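Local coordinates for deoxyribose-phosphate aldolase (Toxoplasma gondii, PDB 4EIV), which is an enzyme of the aldolase class, built as a closed barrel of eight parallel strands wrapped in helices, at residues A[84-95]-A[114-124]; A[99-110]-A[139-148]. One frame throughout, in Å; residues are numbered along the deposited sequence. Where two conformers were deposited one is given.

Interaction 1. Residues A[84-95]-A[114-124]; sequences IKVCAAVNFPEG and ADEIECLIDWR
Val86 and Asp115 open the pairing of strands 85-90 and 116-120, the parallel pair of a beta-alpha-beta unit in the eight-stranded TIM-type barrel, through two bonds. Val86 N points almost straight (168°) at the anti lone pair of Asp115 OD2, 2.8 Å away. In return Asp115 N donates to Val86 O, also at 2.8 Å. Arg71 pairs with the same carboxylate oxygen. Further along, Ala88 and Val90 each donate to one carbonyl of the partner strand (Glu116, Glu118) and accept from the amide two residues on (Glu118, Leu120). Just past strand 85-90, Asn91 ND2 reaches Leu120 O at 2.9 Å, while its OD1 is held by the amide of Gly97.

Apolar contacts gather on the face of Ala88, Val90, Ile117 and Cys119. With Val90 CG2 turned between its own backbone N and carbonyl carbon (chi1 -56°), that methyl meets Ile117 CG2 at 3.5 Å. On the other side, Phe92 lays one ring face over Ala89 CB and brings CE2 to 3.8 Å from Leu120 CB.

Salt bridges form at both ends. Lys85 NZ meets Glu116 OE2 at 2.6 Å, nearly along its C-O axis. Arg124 presents NH1 and NH2 end-on to one oxygen, Glu94 OE1, at 3.1 and 2.8 Å, both from the same face of a carboxylate turned 53° from the guanidinium. Trp123 CZ2 lies over the guanidinium centre, and a water donates to both Glu94 O and Asp122 OD1; Arg125 holds Asp122 OD2 in a salt bridge.

The two strand faces thus differ in chemistry: the apolar one meets the surrounding helices, whereas the other carries two glutamates into the barrel interior, Glu116 bridged also to Lys154 and Arg268, and Glu118 to Lys154 and Lys235, with Ser61 OG hydrogen-bonded to Glu118 OE2.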
loop_
_atom_site.group_PDB
_atom_site.type_symbol
_atom_site.label_atom_id
_atom_site.label_comp_id
_atom_site.label_asym_id
_atom_site.label_seq_id
_atom_site.Cartn_x
_atom_site.Cartn_y
_atom_site.Cartn_z
ATOM N N ILE A 84 15.653 7.898 -8.527
ATOM C CA ILE A 84 14.715 7.094 -9.314
ATOM C C ILE A 84 15.524 5.972 -9.942
ATOM O O ILE A 84 16.737 6.093 -10.116
ATOM C CB ILE A 84 13.969 7.880 -10.413
ATOM C CG1 ILE A 84 14.932 8.480 -11.450
ATOM C CG2 ILE A 84 13.077 8.948 -9.782
ATOM C CD1 ILE A 84 14.222 9.141 -12.647
ATOM N N LYS A 85 14.854 4.869 -10.236
ATOM C CA LYS A 85 15.490 3.748 -10.902
ATOM C C LYS A 85 15.558 4.013 -12.396
ATOM O O LYS A 85 14.726 4.742 -12.948
ATOM C CB LYS A 85 14.688 2.476 -10.698
ATOM C CG LYS A 85 14.753 1.865 -9.335
ATOM C CD LYS A 85 13.834 0.663 -9.326
ATOM C CE LYS A 85 14.089 -0.302 -8.201
ATOM N NZ LYS A 85 13.098 -1.413 -8.298
ATOM N N VAL A 86 16.567 3.434 -13.035
ATOM C CA VAL A 86 16.720 3.472 -14.480
ATOM C C VAL A 86 16.453 2.036 -14.974
ATOM O O VAL A 86 17.147 1.090 -14.591
ATOM C CB VAL A 86 18.097 3.987 -14.931
ATOM C CG1 VAL A 86 18.248 3.861 -16.428
ATOM C CG2 VAL A 86 18.297 5.442 -14.486
ATOM N N CYS A 87 15.421 1.874 -15.792
ATOM C CA CYS A 87 15.107 0.571 -16.365
ATOM C C CYS A 87 15.447 0.624 -17.851
ATOM O O CYS A 87 14.913 1.450 -18.593
ATOM C CB CYS A 87 13.655 0.200 -16.144
ATOM S SG CYS A 87 13.268 -1.425 -16.803
ATOM N N ALA A 88 16.366 -0.242 -18.257
ATOM C CA ALA A 88 16.862 -0.277 -19.631
ATOM C C ALA A 88 16.017 -1.231 -20.483
ATOM O O ALA A 88 15.890 -2.420 -20.138
ATOM C CB ALA A 88 18.309 -0.731 -19.657
ATOM N N ALA A 89 15.496 -0.707 -21.594
ATOM C CA ALA A 89 14.640 -1.457 -22.512
ATOM C C ALA A 89 15.506 -2.178 -23.546
ATOM O O ALA A 89 16.148 -1.548 -24.383
ATOM C CB ALA A 89 13.656 -0.479 -23.167
ATOM N N VAL A 90 15.525 -3.503 -23.466
ATOM C CA VAL A 90 16.365 -4.339 -24.355
ATOM C C VAL A 90 15.472 -5.115 -25.331
ATOM O O VAL A 90 14.311 -5.408 -25.042
ATOM C CB VAL A 90 17.312 -5.281 -23.567
ATOM C CG1 VAL A 90 18.187 -4.450 -22.612
ATOM C CG2 VAL A 90 16.547 -6.364 -22.806
ATOM N N ASN A 91 16.033 -5.392 -26.504
ATOM C CA ASN A 91 15.317 -6.016 -27.636
ATOM C C ASN A 91 14.243 -5.092 -28.226
ATOM O O ASN A 91 13.314 -5.573 -28.833
ATOM C CB ASN A 91 14.708 -7.376 -27.277
ATOM C CG ASN A 91 14.700 -8.358 -28.452
ATOM O OD1 ASN A 91 15.355 -8.150 -29.491
ATOM N ND2 ASN A 91 13.951 -9.450 -28.288
ATOM N N PHE A 92 14.382 -3.791 -28.002
ATOM C CA PHE A 92 13.467 -2.801 -28.513
ATOM C C PHE A 92 13.971 -2.268 -29.859
ATOM O O PHE A 92 15.168 -2.245 -30.123
ATOM C CB PHE A 92 13.323 -1.611 -27.528
ATOM C CG PHE A 92 12.259 -1.793 -26.466
ATOM C CD1 PHE A 92 11.219 -0.878 -26.347
ATOM C CD2 PHE A 92 12.338 -2.861 -25.572
ATOM C CE1 PHE A 92 10.249 -1.036 -25.365
ATOM C CE2 PHE A 92 11.374 -3.015 -24.571
ATOM C CZ PHE A 92 10.333 -2.110 -24.487
ATOM N N PRO A 93 13.047 -1.779 -30.693
ATOM C CA PRO A 93 11.596 -1.678 -30.476
ATOM C C PRO A 93 10.781 -2.827 -31.057
ATOM O O PRO A 93 9.567 -2.840 -30.863
ATOM C CB PRO A 93 11.232 -0.387 -31.219
ATOM C CG PRO A 93 12.166 -0.369 -32.378
ATOM C CD PRO A 93 13.445 -1.040 -31.908
ATOM N N GLU A 94 11.418 -3.766 -31.771
ATOM C CA GLU A 94 10.697 -4.799 -32.521
ATOM C C GLU A 94 10.839 -6.234 -32.062
ATOM O O GLU A 94 10.144 -7.115 -32.615
ATOM C CB GLU A 94 11.057 -4.701 -34.016
ATOM C CG GLU A 94 10.620 -3.403 -34.676
ATOM C CD GLU A 94 9.099 -3.210 -34.755
ATOM O OE1 GLU A 94 8.349 -4.157 -34.492
ATOM O OE2 GLU A 94 8.653 -2.105 -35.130
ATOM N N GLY A 95 11.710 -6.516 -31.091
ATOM C CA GLY A 95 11.845 -7.884 -30.566
ATOM C C GLY A 95 12.532 -8.831 -31.531
ATOM O O GLY A 95 12.247 -10.014 -31.520
ATOM N N ALA A 114 22.098 0.716 -14.929
ATOM C CA ALA A 114 20.670 0.374 -14.934
ATOM C C ALA A 114 20.303 -0.464 -13.717
ATOM O O ALA A 114 21.075 -1.325 -13.292
ATOM C CB ALA A 114 20.330 -0.382 -16.199
ATOM N N ASP A 115 19.125 -0.218 -13.161
ATOM C CA ASP A 115 18.641 -0.951 -12.004
ATOM C C ASP A 115 17.766 -2.138 -12.372
ATOM O O ASP A 115 17.668 -3.103 -11.619
ATOM C CB ASP A 115 17.820 -0.013 -11.121
ATOM C CG ASP A 115 18.609 1.179 -10.667
ATOM O OD1 ASP A 115 19.471 1.015 -9.777
ATOM O OD2 ASP A 115 18.394 2.269 -11.216
ATOM N N GLU A 116 17.094 -2.045 -13.514
ATOM C CA GLU A 116 16.199 -3.111 -13.986
ATOM C C GLU A 116 16.324 -3.213 -15.490
ATOM O O GLU A 116 16.823 -2.301 -16.147
ATOM C CB GLU A 116 14.728 -2.839 -13.630
ATOM C CG GLU A 116 14.443 -2.630 -12.156
ATOM C CD GLU A 116 12.960 -2.628 -11.817
ATOM O OE1 GLU A 116 12.143 -3.166 -12.604
ATOM O OE2 GLU A 116 12.609 -2.109 -10.736
ATOM N N ILE A 117 15.864 -4.338 -16.022
ATOM C CA ILE A 117 15.866 -4.596 -17.454
ATOM C C ILE A 117 14.434 -4.911 -17.898
ATOM O O ILE A 117 13.733 -5.658 -17.228
ATOM C CB ILE A 117 16.786 -5.789 -17.814
ATOM C CG1 ILE A 117 18.248 -5.477 -17.492
ATOM C CG2 ILE A 117 16.651 -6.166 -19.301
ATOM C CD1 ILE A 117 18.821 -4.234 -18.204
ATOM N N GLU A 118 14.021 -4.320 -19.013
ATOM C CA GLU A 118 12.695 -4.555 -19.603
ATOM C C GLU A 118 12.905 -5.145 -20.994
ATOM O O GLU A 118 13.281 -4.431 -21.928
ATOM C CB GLU A 118 11.906 -3.256 -19.609
ATOM C CG GLU A 118 11.678 -2.769 -18.161
ATOM C CD GLU A 118 10.942 -1.450 -18.010
ATOM O OE1 GLU A 118 10.368 -1.251 -16.920
ATOM O OE2 GLU A 118 10.935 -0.605 -18.932
ATOM N N CYS A 119 12.626 -6.448 -21.134
ATOM C CA CYS A 119 12.947 -7.187 -22.346
ATOM C C CYS A 119 11.706 -7.489 -23.198
ATOM O O CYS A 119 10.822 -8.218 -22.765
ATOM C CB CYS A 119 13.643 -8.482 -21.933
ATOM S SG CYS A 119 14.138 -9.529 -23.326
ATOM N N LEU A 120 11.695 -6.996 -24.425
ATOM C CA LEU A 120 10.608 -7.282 -25.346
ATOM C C LEU A 120 10.834 -8.657 -25.968
ATOM O O LEU A 120 11.953 -9.004 -26.305
ATOM C CB LEU A 120 10.526 -6.194 -26.414
ATOM C CG LEU A 120 9.426 -6.229 -27.476
ATOM C CD1 LEU A 120 8.027 -6.216 -26.823
ATOM C CD2 LEU A 120 9.564 -5.081 -28.452
ATOM N N ILE A 121 9.764 -9.429 -26.087
ATOM C CA ILE A 121 9.812 -10.717 -26.747
ATOM C C ILE A 121 9.649 -10.585 -28.265
ATOM O O ILE A 121 9.168 -9.564 -28.768
ATOM C CB ILE A 121 8.723 -11.696 -26.189
ATOM C CG1 ILE A 121 7.303 -11.210 -26.494
ATOM C CG2 ILE A 121 8.921 -11.922 -24.695
ATOM C CD1 ILE A 121 6.211 -12.291 -26.280
ATOM N N ASP A 122 9.947 -11.669 -28.983
ATOM C CA ASP A 122 9.698 -11.736 -30.428
ATOM C C ASP A 122 8.237 -12.169 -30.547
ATOM O O ASP A 122 7.902 -13.319 -30.825
ATOM C CB ASP A 122 10.662 -12.734 -31.093
ATOM C CG ASP A 122 10.719 -12.582 -32.615
ATOM O OD1 ASP A 122 9.873 -11.856 -33.209
ATOM O OD2 ASP A 122 11.632 -13.197 -33.225
ATOM N N TRP A 123 7.344 -11.203 -30.367
ATOM C CA TRP A 123 5.910 -11.481 -30.296
ATOM C C TRP A 123 5.360 -11.987 -31.632
ATOM O O TRP A 123 4.402 -12.752 -31.664
ATOM C CB TRP A 123 5.143 -10.226 -29.830
ATOM C CG TRP A 123 5.458 -9.004 -30.631
ATOM C CD1 TRP A 123 6.436 -8.038 -30.374
ATOM C CD2 TRP A 123 4.793 -8.587 -31.803
ATOM N NE1 TRP A 123 6.408 -7.092 -31.331
ATOM C CE2 TRP A 123 5.403 -7.384 -32.224
ATOM C CE3 TRP A 123 3.761 -9.123 -32.559
ATOM C CZ2 TRP A 123 5.002 -6.714 -33.360
ATOM C CZ3 TRP A 123 3.334 -8.438 -33.688
ATOM C CH2 TRP A 123 3.967 -7.259 -34.083
ATOM N N ARG A 124 6.011 -11.606 -32.727
ATOM C CA ARG A 124 5.543 -12.050 -34.041
ATOM C C ARG A 124 5.583 -13.560 -34.178
ATOM O O ARG A 124 4.760 -14.169 -34.885
ATOM C CB ARG A 124 6.382 -11.401 -35.144
ATOM C CG ARG A 124 6.093 -9.939 -35.349
ATOM C CD ARG A 124 6.996 -9.356 -36.433
ATOM N NE ARG A 124 6.720 -7.956 -36.658
ATOM C CZ ARG A 124 7.214 -6.948 -35.951
ATOM N NH1 ARG A 124 8.070 -7.174 -34.959
ATOM N NH2 ARG A 124 6.856 -5.707 -36.267
HETATM O O HOH W 1 7.151 -4.315 -31.705
HETATM O O HOH W 2 8.526 -9.510 -33.025
#

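Interaction 2. Residues A[99-110]-A[139-148]; sequences PDTVSLEAVGAL and LLVSEVKKVV
Val147 is a bump between helices 99-110 and 139-148, its branches entering the hollow bounded by Ser103, Ala106 and Val107. Val147 CG2 reaches to 4.0 Å from Ala106 CB, and Val147 CB lies 3.8 Å from Val107 CG2, the two valines meeting at about a right angle. One turn further on, Leu110 leans its CD1 across the backbone of the partner helix, 3.5 Å from Val147 O.

At the other end the Pro99 ring settles against Leu140 and the base of Glu143, its CB 4.0 Å from Glu143 CB. Leu140 CD1 in turn presses on Val102 CB (3.7 Å), and Val102 CG1 meets Val144 CG2. The small Ser103 lets the backbones draw close: Ser103 OG is folded back onto its own helix (chi1 -67°), bonded to Pro99 O at 2.8 Å on the face of that carbonyl opposite the Ser103 amide.

The helix segments run in the same general direction, their axes 8.9 Å apart and 29° from parallel. They are neighbours in the helical layer around the barrel; beneath them Val102 and Leu140 rest on Cys119, Val148 on Ile117, and Val144 on Leu153 of the next strand.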
loop_
_atom_site.group_PDB
_atom_site.type_symbol
_atom_site.label_atom_id
_atom_site.label_comp_id
_atom_site.label_asym_id
_atom_site.label_seq_id
_atom_site.Cartn_x
_atom_site.Cartn_y
_atom_site.Cartn_z
ATOM N N PRO A 99 18.987 -14.329 -28.371
ATOM C CA PRO A 99 19.329 -14.345 -26.947
ATOM C C PRO A 99 20.685 -13.697 -26.695
ATOM O O PRO A 99 20.825 -12.955 -25.721
ATOM C CB PRO A 99 19.314 -15.827 -26.605
ATOM C CG PRO A 99 18.272 -16.381 -27.521
ATOM C CD PRO A 99 18.410 -15.614 -28.806
ATOM N N ASP A 100 21.675 -13.935 -27.565
ATOM C CA ASP A 100 22.986 -13.326 -27.364
ATOM C C ASP A 100 23.044 -11.819 -27.585
ATOM O O ASP A 100 23.693 -11.098 -26.805
ATOM C CB ASP A 100 24.060 -14.015 -28.213
ATOM C CG ASP A 100 24.420 -15.432 -27.719
ATOM O OD1 ASP A 100 24.076 -15.823 -26.581
ATOM O OD2 ASP A 100 25.081 -16.165 -28.486
ATOM N N THR A 101 22.360 -11.309 -28.616
ATOM C CA THR A 101 22.416 -9.868 -28.864
ATOM C C THR A 101 21.683 -9.128 -27.753
ATOM O O THR A 101 22.118 -8.063 -27.319
ATOM C CB THR A 101 21.873 -9.421 -30.248
ATOM O OG1 THR A 101 20.455 -9.625 -30.325
ATOM C CG2 THR A 101 22.545 -10.150 -31.386
ATOM N N VAL A 102 20.572 -9.688 -27.275
ATOM C CA VAL A 102 19.811 -9.049 -26.204
ATOM C C VAL A 102 20.584 -9.124 -24.880
ATOM O O VAL A 102 20.619 -8.162 -24.112
ATOM C CB VAL A 102 18.393 -9.630 -26.074
ATOM C CG1 VAL A 102 17.621 -8.886 -25.018
ATOM C CG2 VAL A 102 17.657 -9.531 -27.421
ATOM N N SER A 103 21.225 -10.250 -24.618
ATOM C CA SER A 103 22.048 -10.352 -23.435
ATOM C C SER A 103 23.154 -9.284 -23.443
ATOM O O SER A 103 23.430 -8.678 -22.410
ATOM C CB SER A 103 22.616 -11.745 -23.320
ATOM O OG SER A 103 21.571 -12.652 -23.068
ATOM N N LEU A 104 23.755 -9.031 -24.607
ATOM C CA LEU A 104 24.812 -8.015 -24.710
ATOM C C LEU A 104 24.285 -6.599 -24.394
ATOM O O LEU A 104 24.974 -5.811 -23.736
ATOM C CB LEU A 104 25.538 -8.105 -26.072
ATOM C CG LEU A 104 26.465 -9.329 -26.268
ATOM C CD1 LEU A 104 26.975 -9.415 -27.699
ATOM C CD2 LEU A 104 27.655 -9.366 -25.296
ATOM N N GLU A 105 23.069 -6.274 -24.836
ATOM C CA GLU A 105 22.442 -4.992 -24.481
ATOM C C GLU A 105 22.269 -4.888 -22.964
ATOM O O GLU A 105 22.549 -3.855 -22.359
ATOM C CB GLU A 105 21.053 -4.828 -25.082
ATOM C CG GLU A 105 20.949 -4.831 -26.559
ATOM C CD GLU A 105 19.545 -4.490 -26.943
ATOM O OE1 GLU A 105 19.188 -3.302 -26.846
ATOM O OE2 GLU A 105 18.780 -5.401 -27.307
ATOM N N ALA A 106 21.753 -5.957 -22.358
ATOM C CA ALA A 106 21.502 -5.985 -20.915
ATOM C C ALA A 106 22.789 -5.843 -20.116
ATOM O O ALA A 106 22.840 -5.083 -19.160
ATOM C CB ALA A 106 20.752 -7.264 -20.535
ATOM N N VAL A 107 23.823 -6.580 -20.502
ATOM C CA VAL A 107 25.103 -6.497 -19.811
ATOM C C VAL A 107 25.625 -5.059 -19.798
ATOM O O VAL A 107 26.054 -4.539 -18.753
ATOM C CB VAL A 107 26.164 -7.416 -20.466
ATOM C CG1 VAL A 107 27.554 -7.160 -19.873
ATOM C CG2 VAL A 107 25.804 -8.887 -20.305
ATOM N N GLY A 108 25.579 -4.409 -20.953
ATOM C CA GLY A 108 26.077 -3.033 -21.061
ATOM C C GLY A 108 25.237 -2.038 -20.271
ATOM O O GLY A 108 25.766 -1.111 -19.650
ATOM N N ALA A 109 23.924 -2.231 -20.278
ATOM C CA ALA A 109 23.034 -1.348 -19.553
ATOM C C ALA A 109 23.295 -1.439 -18.057
ATOM O O ALA A 109 23.342 -0.413 -17.357
ATOM C CB ALA A 109 21.588 -1.702 -19.851
ATOM N N LEU A 110 23.493 -2.662 -17.564
ATOM C CA LEU A 110 23.756 -2.892 -16.149
ATOM C C LEU A 110 25.116 -2.269 -15.773
ATOM O O LEU A 110 25.237 -1.609 -14.741
ATOM C CB LEU A 110 23.711 -4.396 -15.831
ATOM C CG LEU A 110 22.305 -5.006 -15.971
ATOM C CD1 LEU A 110 22.381 -6.538 -16.019
ATOM C CD2 LEU A 110 21.359 -4.522 -14.884
ATOM N N LEU A 139 13.922 -19.240 -24.053
ATOM C CA LEU A 139 15.373 -19.161 -24.204
ATOM C C LEU A 139 15.873 -17.721 -24.165
ATOM O O LEU A 139 16.957 -17.449 -23.653
ATOM C CB LEU A 139 15.814 -19.843 -25.491
ATOM C CG LEU A 139 17.334 -19.957 -25.617
ATOM C CD1 LEU A 139 18.014 -20.783 -24.505
ATOM C CD2 LEU A 139 17.675 -20.546 -26.993
ATOM N N LEU A 140 15.114 -16.797 -24.745
ATOM C CA LEU A 140 15.468 -15.372 -24.634
ATOM C C LEU A 140 15.480 -14.961 -23.153
ATOM O O LEU A 140 16.465 -14.421 -22.639
ATOM C CB LEU A 140 14.451 -14.523 -25.415
ATOM C CG LEU A 140 14.610 -13.015 -25.267
ATOM C CD1 LEU A 140 15.993 -12.490 -25.726
ATOM C CD2 LEU A 140 13.457 -12.312 -25.987
ATOM N N VAL A 141 14.368 -15.219 -22.484
ATOM C CA VAL A 141 14.180 -14.776 -21.108
ATOM C C VAL A 141 15.191 -15.447 -20.177
ATOM O O VAL A 141 15.801 -14.777 -19.329
ATOM C CB VAL A 141 12.732 -14.998 -20.630
ATOM C CG1 VAL A 141 12.558 -14.618 -19.143
ATOM C CG2 VAL A 141 11.771 -14.163 -21.422
ATOM N N SER A 142 15.391 -16.747 -20.322
ATOM C CA SER A 142 16.339 -17.433 -19.434
ATOM C C SER A 142 17.796 -16.980 -19.622
ATOM O O SER A 142 18.557 -16.916 -18.651
ATOM C CB SER A 142 16.220 -18.960 -19.553
ATOM O OG SER A 142 16.540 -19.436 -20.848
ATOM N N GLU A 143 18.191 -16.711 -20.863
ATOM C CA GLU A 143 19.517 -16.193 -21.154
ATOM C C GLU A 143 19.728 -14.787 -20.621
ATOM O O GLU A 143 20.772 -14.484 -20.055
ATOM C CB GLU A 143 19.806 -16.287 -22.652
ATOM C CG GLU A 143 20.049 -17.738 -23.084
ATOM C CD GLU A 143 21.281 -18.328 -22.455
ATOM O OE1 GLU A 143 21.186 -19.446 -21.890
ATOM O OE2 GLU A 143 22.334 -17.644 -22.481
ATOM N N VAL A 144 18.724 -13.928 -20.792
ATOM C CA VAL A 144 18.825 -12.572 -20.262
ATOM C C VAL A 144 18.835 -12.606 -18.730
ATOM O O VAL A 144 19.593 -11.860 -18.079
ATOM C CB VAL A 144 17.701 -11.662 -20.831
ATOM C CG1 VAL A 144 17.691 -10.283 -20.135
ATOM C CG2 VAL A 144 17.892 -11.488 -22.338
ATOM N N LYS A 145 17.992 -13.446 -18.136
ATOM C CA LYS A 145 17.969 -13.542 -16.652
ATOM C C LYS A 145 19.323 -13.929 -16.067
ATOM O O LYS A 145 19.667 -13.477 -14.987
ATOM C CB LYS A 145 16.883 -14.510 -16.162
ATOM C CG LYS A 145 16.663 -14.558 -14.636
ATOM C CD LYS A 145 16.434 -13.204 -13.947
ATOM C CE LYS A 145 16.346 -13.328 -12.407
ATOM N NZ LYS A 145 16.198 -11.996 -11.679
ATOM N N LYS A 146 20.088 -14.745 -16.786
ATOM C CA LYS A 146 21.423 -15.142 -16.325
ATOM C C LYS A 146 22.343 -13.942 -16.130
ATOM O O LYS A 146 23.152 -13.929 -15.200
ATOM C CB LYS A 146 22.085 -16.102 -17.322
ATOM C CG LYS A 146 21.539 -17.524 -17.321
ATOM C CD LYS A 146 22.295 -18.383 -18.337
ATOM C CE LYS A 146 21.713 -19.786 -18.444
ATOM N NZ LYS A 146 22.359 -20.559 -19.553
ATOM N N VAL A 147 22.238 -12.952 -17.014
ATOM C CA VAL A 147 23.098 -11.775 -16.921
ATOM C C VAL A 147 22.560 -10.702 -15.994
ATOM O O VAL A 147 23.326 -9.912 -15.459
ATOM C CB VAL A 147 23.462 -11.180 -18.328
ATOM C CG1 VAL A 147 24.150 -12.263 -19.203
ATOM C CG2 VAL A 147 22.283 -10.605 -19.029
ATOM N N VAL A 148 21.246 -10.658 -15.790
ATOM C CA VAL A 148 20.674 -9.673 -14.872
ATOM C C VAL A 148 20.922 -10.091 -13.421
ATOM O O VAL A 148 21.026 -9.247 -12.525
ATOM C CB VAL A 148 19.181 -9.469 -15.117
ATOM C CG1 VAL A 148 18.920 -9.019 -16.558
ATOM C CG2 VAL A 148 18.430 -10.694 -14.775
#

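Interactions 1 and 2 are successive layers of one part of the barrel wall: strand pairing inside, helix packing outside, with centres 10 Å apart. Their segments alternate along the chain, because helix 99-111 is the crossover of the beta-alpha-beta unit whose strands meet in interaction 1. Two polar links probably join the layers: Asn91 N lies 2.9 Å from Glu105 OE2, and Ala114 N lies 3.0 Å from Ala109 O. Between them Ala88 CB packs 3.4 Å from Ala109 CB, and beside the first link Val102 CG2 comes to 3.3 Å from Asn91 CG. The apolar outer strand face thereby becomes the floor on which the two helices of interaction 2 sit.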